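PDB 6EK4: PaxB from Photorhabdus luminescens, which probably acts as one component of a two-component alpha-helical pore-forming toxin, related to YaxAB, that perforates membranes. Local coordinates for residues Y203-I207 with S208-K212. Sequence-based numbering, arbitrary orientation.
Sequences YIPNI and SDLDK
One face of the Asp-209 carboxylate is covered by Asn-206: its CB lies above OD1 of Asp-209 at 3.8 Å, and its N, well out of the carboxylate plane, gives the same OD1 a weak hydrogen bond (3.4 Å). The CB atoms of Pro-205 and Asp-209 lie near each other. Asn-206 OD1 accepts from a water at 3.1 Å, which also makes a weak bond to Ser-208 OG; both residues are exposed, where polar side chains can share a water. Pro-205 turns a corner of its ring toward Leu-210, CG to CD2 4.0 Å; both are buried and apolar, fitting the side that packs on Leu-196. Phe-200 touches Pro-205 and Asp-209. Leu-210 CG lies 3.6 Å from Asn-206 O, an acceptor used by Asp-209 N in a second weak bond. Further along, Asp-211 forms a salt bridge with Lys-224, whose side chain also touches Ile-207. The chi1 of -60° puts CG beside Asp-209's own N, on the side from which OD1 can meet Asn-206 N. This return bond resembles one half of a capping box, with Asn-206 at the N-cap position before a short helical turn; the turn lies in the loop between helix 196-199 and helix 217-237, at an extremity of the elongated helical toxin.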
# COMPACT_ATOMS: atom_id res chain seq x y z
N TYR A 203 -51.75 -22.97 -37.36
CA TYR A 203 -50.39 -23.50 -37.47
C TYR A 203 -49.55 -22.74 -38.49
O TYR A 203 -50.05 -22.28 -39.52
CB TYR A 203 -50.42 -24.99 -37.82
CG TYR A 203 -50.96 -25.83 -36.69
CD1 TYR A 203 -52.31 -26.18 -36.64
CD2 TYR A 203 -50.13 -26.27 -35.66
CE1 TYR A 203 -52.81 -26.95 -35.60
CE2 TYR A 203 -50.62 -27.04 -34.62
CZ TYR A 203 -51.96 -27.38 -34.59
OH TYR A 203 -52.45 -28.14 -33.56
N ILE A 204 -48.26 -22.62 -38.19
CA ILE A 204 -47.29 -21.96 -39.06
C ILE A 204 -47.08 -22.85 -40.29
O ILE A 204 -47.00 -24.07 -40.16
CB ILE A 204 -45.94 -21.74 -38.33
CG1 ILE A 204 -46.11 -20.69 -37.22
CG2 ILE A 204 -44.84 -21.29 -39.29
CD1 ILE A 204 -45.04 -20.75 -36.15
N PRO A 205 -47.01 -22.24 -41.50
CA PRO A 205 -46.82 -23.05 -42.70
C PRO A 205 -45.48 -23.80 -42.72
O PRO A 205 -44.48 -23.28 -42.23
CB PRO A 205 -46.86 -22.02 -43.84
CG PRO A 205 -46.55 -20.71 -43.19
CD PRO A 205 -47.16 -20.81 -41.83
N ASN A 206 -45.49 -25.00 -43.29
CA ASN A 206 -44.27 -25.79 -43.47
C ASN A 206 -43.36 -25.15 -44.51
O ASN A 206 -43.76 -24.22 -45.22
CB ASN A 206 -44.60 -27.23 -43.87
CG ASN A 206 -44.89 -28.13 -42.67
OD1 ASN A 206 -44.51 -29.30 -42.66
ND2 ASN A 206 -45.55 -27.58 -41.66
N ILE A 207 -42.14 -25.67 -44.60
CA ILE A 207 -41.15 -25.15 -45.54
C ILE A 207 -41.56 -25.43 -46.99
O ILE A 207 -41.24 -24.64 -47.89
CB ILE A 207 -39.74 -25.71 -45.22
CG1 ILE A 207 -38.65 -24.78 -45.76
CG2 ILE A 207 -39.58 -27.14 -45.74
CD1 ILE A 207 -37.25 -25.16 -45.34
N SER A 208 -42.27 -26.53 -47.22
CA SER A 208 -42.75 -26.90 -48.55
C SER A 208 -43.89 -26.00 -49.03
O SER A 208 -43.98 -25.70 -50.22
CB SER A 208 -43.24 -28.35 -48.56
OG SER A 208 -42.22 -29.24 -48.12
N ASP A 209 -44.74 -25.58 -48.10
CA ASP A 209 -45.90 -24.74 -48.43
C ASP A 209 -45.50 -23.35 -48.92
O ASP A 209 -46.20 -22.75 -49.74
CB ASP A 209 -46.83 -24.62 -47.21
CG ASP A 209 -47.36 -25.96 -46.73
OD1 ASP A 209 -47.82 -26.03 -45.57
OD2 ASP A 209 -47.33 -26.94 -47.51
N LEU A 210 -44.38 -22.84 -48.41
CA LEU A 210 -43.91 -21.49 -48.76
C LEU A 210 -43.43 -21.37 -50.21
O LEU A 210 -43.44 -20.28 -50.77
CB LEU A 210 -42.79 -21.06 -47.80
CG LEU A 210 -43.20 -20.89 -46.33
CD1 LEU A 210 -41.97 -20.85 -45.43
CD2 LEU A 210 -44.03 -19.63 -46.14
N ASP A 211 -43.00 -22.48 -50.80
CA ASP A 211 -42.54 -22.50 -52.19
C ASP A 211 -43.66 -22.17 -53.18
O ASP A 211 -43.43 -21.53 -54.20
CB ASP A 211 -41.94 -23.86 -52.56
CG ASP A 211 -40.60 -24.10 -51.89
OD1 ASP A 211 -39.64 -24.46 -52.60
OD2 ASP A 211 -40.52 -23.93 -50.66
N LYS A 212 -44.88 -22.61 -52.85
CA LYS A 212 -46.02 -22.48 -53.76
C LYS A 212 -46.63 -21.07 -53.77
O LYS A 212 -47.50 -20.79 -54.59
CB LYS A 212 -47.10 -23.50 -53.38
CG LYS A 212 -46.64 -24.95 -53.45
CD LYS A 212 -47.65 -25.89 -52.83
CE LYS A 212 -47.14 -27.32 -52.77
NZ LYS A 212 -48.16 -28.25 -52.20
O HOH W 1 -44.42 -29.86 -45.74